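Local structure of glycoside hydrolase, family 11\:clostridium cellulosome enzyme, dockerin type i\:polysaccharide (Clostridium thermocellum, 2C71) at residues A[119-127]-A[142-153]; A[128-138]-A[153-164]. The protein probably removes acetyl groups from xylan as a metal-dependent carbohydrate esterase of family 4, an enzyme of plant cell-wall breakdown. All coordinates share one frame; numbering follows the deposited sequence. Where two conformers were deposited one is given.

In the fold
From the N terminus, the chain leaves strand 119-120 and runs through an extended loop to Asn127, the first side of contact 1. It continues without a break into 128-138, the first side of contact 2, and enters helix 135-145. The end of that helix and the start of strand 151-155 return to 119-127 and close contact 1. The strand then carries on into 153-164 and closes contact 2. The two loops therefore cross, and Leu153 belongs to both contacts. Water 1 binds in both, and Ala126 CB packs on Leu154 CD2. Together the two contacts tie the loop leading to helix 135-145, and the helix itself, to strand 151-155, beside the magnesium site.

Contact 1. Residues A[119-127]-A[142-153]; sequences VFVGGLTAN and VINGVRDGTIIL
Leu124 lies over the last turn of helix 135-145 and the turn that follows. With chi1 at 173°, CG of Leu124 stands opposite its own N and CD2 reaches the helix end. There CD2 lies 3.7 Å from Val142 O and also touches Gly145 C. The CB of Leu124 rests against Thr150 CG2. The backbone of Leu124 is bridged with Ile152, and the two bonds go to the neighbours of Ile152. Leu124 N donates to Ile151 O at 2.8 Å. Leu153 N donates to Leu124 O, also at 2.8 Å. Gly123 comes close to the strand here, with its CA 3.1 Å from Ile151 O.

The side chains of Val121 and Ile151 meet at about a right angle, CG1 of Val121 against CD1 of Ile151. Leu185 touches both from helix 185-192. Further along, the side chains of Thr125 and Leu153 lie side by side and point the same way, with CG2 of Thr125 4.0 Å from CD1 of Leu153. Ala126 CB packs on Val142 CG2 at 3.7 Å. At this end a water takes over from direct backbone pairing. It accepts from Ala126 N and donates to Leu153 O. The arrangement is a single beta bridge laid along strand 151-155, which pairs with strand 6-12 in the parallel sheet of this NodB-type polysaccharide deacetylase fold.

Contact 2. Residues A[128-138]-A[153-164]; sequences DWIPSTTAEQR and LLHDVQPEPHPT
Asp128 is gripped through both carboxylate oxygens. Its chi1 of 85° sets the carboxylate between its own N and carbonyl carbon, turned to His155 and Thr164. OD1 accepts from His155 ND1 at 2.8 Å; the donor comes on the syn side, 30° out of the carboxylate plane. OD2 takes His155 N on its syn lone pair and Thr164 OG1, at 2.7 Å, on its anti lone pair. A water shared with Leu153 O also donates to OD1. These bonds fix the rotation of the carboxylate and of the His155 ring. The His155 side chain is about 4 Å from the bound magnesium.

Arg138 forms the next shell. Its NH1 donates to Thr164 OG1 at 2.9 Å. Pro163 CD covers one guanidinium face and Asp128 CA the other. NE donates to Thr133 OG1, and NH2 donates to Ile130 O. A second water joins NH2 to Pro161 O. The His162 ring stands 67° to the guanidinium and donates through NE2 to His155 O at 2.8 Å. Farther out, Ala135 CB packs on Pro163 CB.

Thr134 and Gln137 form a capping box at the start of helix 135-145. Ala135 and Arg138 of that helix touch helix 164-177, while Leu154 and Asp156 pack on strand 6-12.

Contact 1. Residues A[119-127]-A[142-153]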
# COMPACT_ATOMS: atom_id res chain seq x y z
N VAL A 119 2.64 -9.56 7.75
CA VAL A 119 3.59 -8.54 8.21
C VAL A 119 2.89 -7.17 8.18
O VAL A 119 2.31 -6.80 7.15
CB VAL A 119 4.85 -8.56 7.36
CG1 VAL A 119 5.74 -7.37 7.71
CG2 VAL A 119 5.61 -9.89 7.57
N PHE A 120 2.92 -6.45 9.29
CA PHE A 120 2.27 -5.16 9.43
C PHE A 120 3.17 -4.05 8.89
O PHE A 120 4.34 -3.94 9.27
CB PHE A 120 1.98 -4.82 10.88
CG PHE A 120 0.78 -5.53 11.49
CD1 PHE A 120 0.62 -6.90 11.43
CD2 PHE A 120 -0.16 -4.80 12.19
CE1 PHE A 120 -0.45 -7.54 12.06
CE2 PHE A 120 -1.25 -5.41 12.81
CZ PHE A 120 -1.40 -6.77 12.74
N VAL A 121 2.61 -3.22 8.01
CA VAL A 121 3.35 -2.08 7.46
C VAL A 121 2.61 -0.77 7.71
O VAL A 121 1.38 -0.71 7.62
CB VAL A 121 3.58 -2.24 5.94
CG1 VAL A 121 4.62 -3.32 5.68
CG2 VAL A 121 2.27 -2.57 5.24
N GLY A 122 3.37 0.27 8.04
CA GLY A 122 2.83 1.62 8.09
C GLY A 122 3.40 2.51 7.01
O GLY A 122 3.02 2.41 5.84
N GLY A 123 4.30 3.40 7.40
CA GLY A 123 5.10 4.15 6.44
C GLY A 123 4.96 5.65 6.62
O GLY A 123 4.15 6.17 7.39
N LEU A 124 5.78 6.35 5.87
CA LEU A 124 5.83 7.81 5.78
C LEU A 124 4.55 8.31 5.09
O LEU A 124 4.28 7.93 3.96
CB LEU A 124 7.05 8.21 4.93
CG LEU A 124 7.21 9.70 4.56
CD1 LEU A 124 7.58 10.51 5.82
CD2 LEU A 124 8.24 9.85 3.45
N THR A 125 3.81 9.20 5.73
CA THR A 125 2.63 9.76 5.11
C THR A 125 2.94 11.13 4.52
O THR A 125 3.97 11.73 4.82
CB THR A 125 1.48 9.82 6.12
OG1 THR A 125 1.84 10.70 7.17
CG2 THR A 125 1.12 8.46 6.69
N ALA A 126 2.00 11.65 3.72
CA ALA A 126 2.24 12.83 2.91
C ALA A 126 1.01 13.73 2.81
O ALA A 126 0.87 14.50 1.87
CB ALA A 126 2.74 12.46 1.53
N ASN A 127 0.08 13.61 3.77
CA ASN A 127 -1.09 14.46 3.84
C ASN A 127 -1.94 14.37 2.57
O ASN A 127 -2.68 15.30 2.24
CB ASN A 127 -0.73 15.90 4.21
CG ASN A 127 -0.07 16.01 5.56
OD1 ASN A 127 0.78 16.87 5.76
ND2 ASN A 127 -0.46 15.18 6.49
N VAL A 142 6.80 13.74 0.49
CA VAL A 142 7.46 12.46 0.26
C VAL A 142 8.96 12.63 0.10
O VAL A 142 9.75 11.97 0.78
CB VAL A 142 6.90 11.75 -0.99
CG1 VAL A 142 7.73 10.53 -1.32
CG2 VAL A 142 5.44 11.37 -0.77
N ILE A 143 9.36 13.53 -0.80
CA ILE A 143 10.79 13.67 -1.18
C ILE A 143 11.64 14.08 -0.00
O ILE A 143 12.78 13.62 0.13
CB ILE A 143 10.90 14.62 -2.34
CG1 ILE A 143 10.29 14.02 -3.62
CG2 ILE A 143 12.33 15.21 -2.47
CD1 ILE A 143 9.98 15.05 -4.65
N ASN A 144 11.14 14.95 0.85
CA ASN A 144 11.91 15.40 2.00
C ASN A 144 11.94 14.43 3.15
O ASN A 144 12.79 14.57 4.00
CB ASN A 144 11.48 16.84 2.37
CG ASN A 144 11.84 17.85 1.28
OD1 ASN A 144 13.06 18.18 1.09
ND2 ASN A 144 10.87 18.36 0.58
N GLY A 145 11.07 13.44 3.18
CA GLY A 145 10.98 12.46 4.24
C GLY A 145 11.66 11.14 3.96
O GLY A 145 11.96 10.42 4.89
N VAL A 146 11.86 10.82 2.69
CA VAL A 146 12.39 9.50 2.40
C VAL A 146 13.86 9.38 2.80
O VAL A 146 14.65 10.31 2.76
CB VAL A 146 12.25 9.10 0.93
CG1 VAL A 146 10.80 8.84 0.52
CG2 VAL A 146 12.97 10.01 0.04
N ARG A 147 14.20 8.13 3.15
CA ARG A 147 15.57 7.67 3.31
C ARG A 147 15.64 6.25 2.74
O ARG A 147 14.63 5.67 2.35
CB ARG A 147 16.03 7.68 4.78
CG ARG A 147 15.25 6.85 5.71
CD ARG A 147 15.72 6.96 7.18
NE ARG A 147 14.80 6.29 8.09
CZ ARG A 147 13.94 5.35 7.73
NH1 ARG A 147 13.89 4.95 6.46
NH2 ARG A 147 13.15 4.79 8.63
N ASP A 148 16.84 5.69 2.68
CA ASP A 148 16.99 4.33 2.24
C ASP A 148 16.15 3.41 3.10
O ASP A 148 16.30 3.41 4.33
CB ASP A 148 18.45 3.94 2.32
CG ASP A 148 18.77 2.60 1.73
OD1 ASP A 148 17.94 1.94 1.08
OD2 ASP A 148 19.93 2.17 2.02
N GLY A 149 15.25 2.64 2.47
CA GLY A 149 14.40 1.71 3.18
C GLY A 149 13.00 2.22 3.53
O GLY A 149 12.20 1.44 4.06
N THR A 150 12.69 3.48 3.23
CA THR A 150 11.36 4.00 3.60
C THR A 150 10.25 3.28 2.83
O THR A 150 10.32 3.09 1.61
CB THR A 150 11.30 5.49 3.30
OG1 THR A 150 12.27 6.19 4.09
CG2 THR A 150 9.93 6.11 3.46
N ILE A 151 9.16 3.02 3.56
CA ILE A 151 7.87 2.65 2.99
C ILE A 151 7.05 3.94 2.90
O ILE A 151 6.86 4.60 3.91
CB ILE A 151 7.18 1.59 3.82
CG1 ILE A 151 8.00 0.29 3.89
CG2 ILE A 151 5.75 1.34 3.33
CD1 ILE A 151 7.48 -0.74 4.93
N ILE A 152 6.62 4.31 1.70
CA ILE A 152 5.86 5.55 1.47
C ILE A 152 4.38 5.19 1.43
O ILE A 152 3.97 4.35 0.62
CB ILE A 152 6.24 6.17 0.11
CG1 ILE A 152 7.75 6.46 0.00
CG2 ILE A 152 5.42 7.43 -0.12
CD1 ILE A 152 8.20 6.72 -1.39
N LEU A 153 3.58 5.79 2.30
CA LEU A 153 2.13 5.55 2.41
C LEU A 153 1.41 6.70 1.67
O LEU A 153 1.37 7.84 2.15
CB LEU A 153 1.72 5.46 3.85
CG LEU A 153 0.26 5.01 4.12
CD1 LEU A 153 0.11 4.75 5.62
CD2 LEU A 153 -0.81 5.96 3.64
O HOH W 1 -0.16 9.98 2.79

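Contact 2. Residues A[128-138]-A[153-164]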
# COMPACT_ATOMS: atom_id res chain seq x y z
N ASP A 128 -1.92 13.20 1.89
CA ASP A 128 -2.60 13.10 0.61
C ASP A 128 -4.03 12.64 0.71
O ASP A 128 -4.66 12.37 -0.31
CB ASP A 128 -1.79 12.26 -0.39
CG ASP A 128 -2.03 10.77 -0.27
OD1 ASP A 128 -2.10 10.30 0.87
OD2 ASP A 128 -2.11 10.11 -1.35
N TRP A 129 -4.56 12.63 1.92
CA TRP A 129 -6.00 12.47 2.20
C TRP A 129 -6.68 13.82 2.41
O TRP A 129 -7.87 13.86 2.73
CB TRP A 129 -6.22 11.55 3.38
CG TRP A 129 -5.66 12.11 4.66
CD1 TRP A 129 -6.33 12.84 5.59
CD2 TRP A 129 -4.32 11.99 5.13
NE1 TRP A 129 -5.46 13.21 6.61
CE2 TRP A 129 -4.23 12.68 6.35
CE3 TRP A 129 -3.19 11.29 4.66
CZ2 TRP A 129 -3.02 12.74 7.09
CZ3 TRP A 129 -2.01 11.35 5.40
CH2 TRP A 129 -1.95 12.07 6.56
N ILE A 130 -5.93 14.91 2.28
CA ILE A 130 -6.43 16.27 2.54
C ILE A 130 -6.58 16.96 1.18
O ILE A 130 -5.56 17.29 0.55
CB ILE A 130 -5.45 17.02 3.47
CG1 ILE A 130 -5.28 16.22 4.77
CG2 ILE A 130 -5.95 18.44 3.70
CD1 ILE A 130 -4.27 16.85 5.77
N PRO A 131 -7.80 17.03 0.62
CA PRO A 131 -7.96 17.54 -0.76
C PRO A 131 -7.45 18.93 -1.04
O PRO A 131 -7.23 19.27 -2.20
CB PRO A 131 -9.47 17.45 -1.03
CG PRO A 131 -9.93 16.35 -0.22
CD PRO A 131 -9.07 16.45 1.11
N SER A 132 -7.30 19.77 -0.04
CA SER A 132 -6.75 21.09 -0.29
C SER A 132 -5.25 21.06 -0.59
O SER A 132 -4.73 22.07 -1.08
CB SER A 132 -7.02 22.00 0.91
OG SER A 132 -6.34 21.49 2.05
N THR A 133 -4.54 19.96 -0.35
CA THR A 133 -3.09 19.93 -0.57
C THR A 133 -2.84 19.57 -2.05
O THR A 133 -3.50 18.70 -2.62
CB THR A 133 -2.35 19.01 0.37
OG1 THR A 133 -2.63 17.62 0.11
CG2 THR A 133 -2.62 19.32 1.83
N THR A 134 -1.86 20.23 -2.64
CA THR A 134 -1.60 20.12 -4.07
C THR A 134 -0.66 18.97 -4.39
O THR A 134 -0.00 18.38 -3.53
CB THR A 134 -0.98 21.43 -4.56
OG1 THR A 134 0.31 21.54 -3.95
CG2 THR A 134 -1.87 22.63 -4.28
N ALA A 135 -0.54 18.66 -5.68
CA ALA A 135 0.44 17.68 -6.16
C ALA A 135 1.83 18.04 -5.66
O ALA A 135 2.58 17.19 -5.20
CB ALA A 135 0.44 17.58 -7.66
N GLU A 136 2.21 19.31 -5.80
CA GLU A 136 3.54 19.75 -5.42
C GLU A 136 3.79 19.56 -3.92
O GLU A 136 4.88 19.14 -3.52
CB GLU A 136 3.78 21.19 -5.86
CG GLU A 136 4.78 22.02 -5.14
CD GLU A 136 4.76 23.43 -5.71
OE1 GLU A 136 3.87 24.24 -5.40
OE2 GLU A 136 5.66 23.71 -6.50
N GLN A 137 2.76 19.85 -3.09
CA GLN A 137 2.90 19.68 -1.66
C GLN A 137 3.01 18.21 -1.27
O GLN A 137 3.81 17.85 -0.39
CB GLN A 137 1.73 20.34 -0.93
CG GLN A 137 1.81 21.86 -1.03
CD GLN A 137 0.55 22.58 -0.59
OE1 GLN A 137 -0.57 22.06 -0.66
NE2 GLN A 137 0.75 23.80 -0.04
N ARG A 138 2.22 17.35 -1.91
CA ARG A 138 2.30 15.92 -1.63
C ARG A 138 3.68 15.39 -1.99
O ARG A 138 4.30 14.62 -1.25
CB ARG A 138 1.19 15.20 -2.41
CG ARG A 138 -0.20 15.55 -1.87
CD ARG A 138 -1.30 15.19 -2.82
NE ARG A 138 -2.59 15.65 -2.27
CZ ARG A 138 -3.74 15.03 -2.31
NH1 ARG A 138 -3.87 13.90 -2.95
NH2 ARG A 138 -4.78 15.57 -1.69
N LEU A 153 3.58 5.79 2.30
CA LEU A 153 2.13 5.55 2.41
C LEU A 153 1.41 6.70 1.67
O LEU A 153 1.37 7.84 2.15
CB LEU A 153 1.72 5.46 3.85
CG LEU A 153 0.26 5.01 4.12
CD1 LEU A 153 0.11 4.75 5.62
CD2 LEU A 153 -0.81 5.96 3.64
N LEU A 154 0.85 6.39 0.49
CA LEU A 154 -0.04 7.25 -0.26
C LEU A 154 -1.39 6.55 -0.41
O LEU A 154 -1.56 5.40 -0.03
CB LEU A 154 0.58 7.60 -1.64
CG LEU A 154 1.84 8.44 -1.57
CD1 LEU A 154 2.48 8.52 -2.97
CD2 LEU A 154 1.52 9.87 -1.03
N HIS A 155 -2.35 7.27 -0.98
CA HIS A 155 -3.68 6.70 -1.27
C HIS A 155 -3.90 6.76 -2.77
O HIS A 155 -3.78 7.83 -3.39
CB HIS A 155 -4.78 7.55 -0.60
CG HIS A 155 -4.71 7.50 0.90
ND1 HIS A 155 -3.78 8.20 1.64
CD2 HIS A 155 -5.42 6.77 1.79
CE1 HIS A 155 -3.93 7.91 2.92
NE2 HIS A 155 -4.92 7.03 3.04
N ASP A 156 -4.31 5.64 -3.37
CA ASP A 156 -4.79 5.73 -4.77
C ASP A 156 -6.19 6.26 -4.80
O ASP A 156 -6.59 6.86 -5.81
CB ASP A 156 -4.60 4.49 -5.60
CG ASP A 156 -5.14 3.22 -4.98
OD1 ASP A 156 -4.95 3.01 -3.76
OD2 ASP A 156 -5.68 2.39 -5.78
N VAL A 157 -6.99 6.05 -3.75
CA VAL A 157 -8.39 6.39 -3.76
C VAL A 157 -8.70 7.26 -2.53
O VAL A 157 -8.46 6.84 -1.40
CB VAL A 157 -9.25 5.10 -3.74
CG1 VAL A 157 -10.73 5.46 -3.85
CG2 VAL A 157 -8.87 4.18 -4.93
N GLN A 158 -9.25 8.44 -2.78
CA GLN A 158 -9.74 9.40 -1.77
C GLN A 158 -10.76 10.26 -2.47
O GLN A 158 -10.77 10.38 -3.69
CB GLN A 158 -8.63 10.33 -1.29
CG GLN A 158 -7.68 9.70 -0.27
CD GLN A 158 -8.36 9.49 1.02
OE1 GLN A 158 -8.77 10.49 1.71
NE2 GLN A 158 -8.47 8.26 1.43
N PRO A 159 -11.63 10.93 -1.70
CA PRO A 159 -12.48 11.97 -2.28
C PRO A 159 -11.63 13.02 -3.00
O PRO A 159 -10.55 13.37 -2.55
CB PRO A 159 -13.24 12.55 -1.06
CG PRO A 159 -13.24 11.40 -0.04
CD PRO A 159 -11.86 10.78 -0.24
N GLU A 160 -12.19 13.56 -4.08
CA GLU A 160 -11.46 14.54 -4.88
C GLU A 160 -11.71 15.97 -4.44
O GLU A 160 -12.69 16.24 -3.75
CB GLU A 160 -11.79 14.34 -6.33
CG GLU A 160 -11.29 12.96 -6.76
CD GLU A 160 -11.56 12.63 -8.20
OE1 GLU A 160 -10.77 13.02 -9.07
OE2 GLU A 160 -12.57 11.94 -8.44
N PRO A 161 -10.81 16.89 -4.77
CA PRO A 161 -9.56 16.72 -5.53
C PRO A 161 -8.59 15.74 -4.91
O PRO A 161 -8.40 15.75 -3.70
CB PRO A 161 -8.96 18.12 -5.61
CG PRO A 161 -10.08 19.03 -5.40
CD PRO A 161 -11.04 18.32 -4.49
N HIS A 162 -7.95 14.91 -5.76
CA HIS A 162 -7.01 13.94 -5.27
C HIS A 162 -5.80 13.84 -6.22
O HIS A 162 -5.65 12.85 -6.95
CB HIS A 162 -7.65 12.56 -5.10
CG HIS A 162 -6.75 11.63 -4.35
ND1 HIS A 162 -6.15 11.92 -3.13
CD2 HIS A 162 -6.40 10.36 -4.65
CE1 HIS A 162 -5.45 10.86 -2.74
NE2 HIS A 162 -5.58 9.91 -3.65
N PRO A 163 -4.92 14.85 -6.19
CA PRO A 163 -3.81 14.90 -7.16
C PRO A 163 -2.61 14.05 -6.77
O PRO A 163 -1.45 14.40 -7.07
CB PRO A 163 -3.45 16.38 -7.20
CG PRO A 163 -3.77 16.84 -5.77
CD PRO A 163 -5.07 16.13 -5.47
N THR A 164 -2.83 12.87 -6.18
CA THR A 164 -1.73 11.95 -5.92
C THR A 164 -1.06 11.42 -7.20
O THR A 164 0.17 11.38 -7.27
CB THR A 164 -2.15 10.90 -4.92
OG1 THR A 164 -2.28 11.56 -3.65
CG2 THR A 164 -1.15 9.73 -4.86
O HOH W 1 -0.16 9.98 2.79
O HOH W 2 -7.24 14.10 -1.64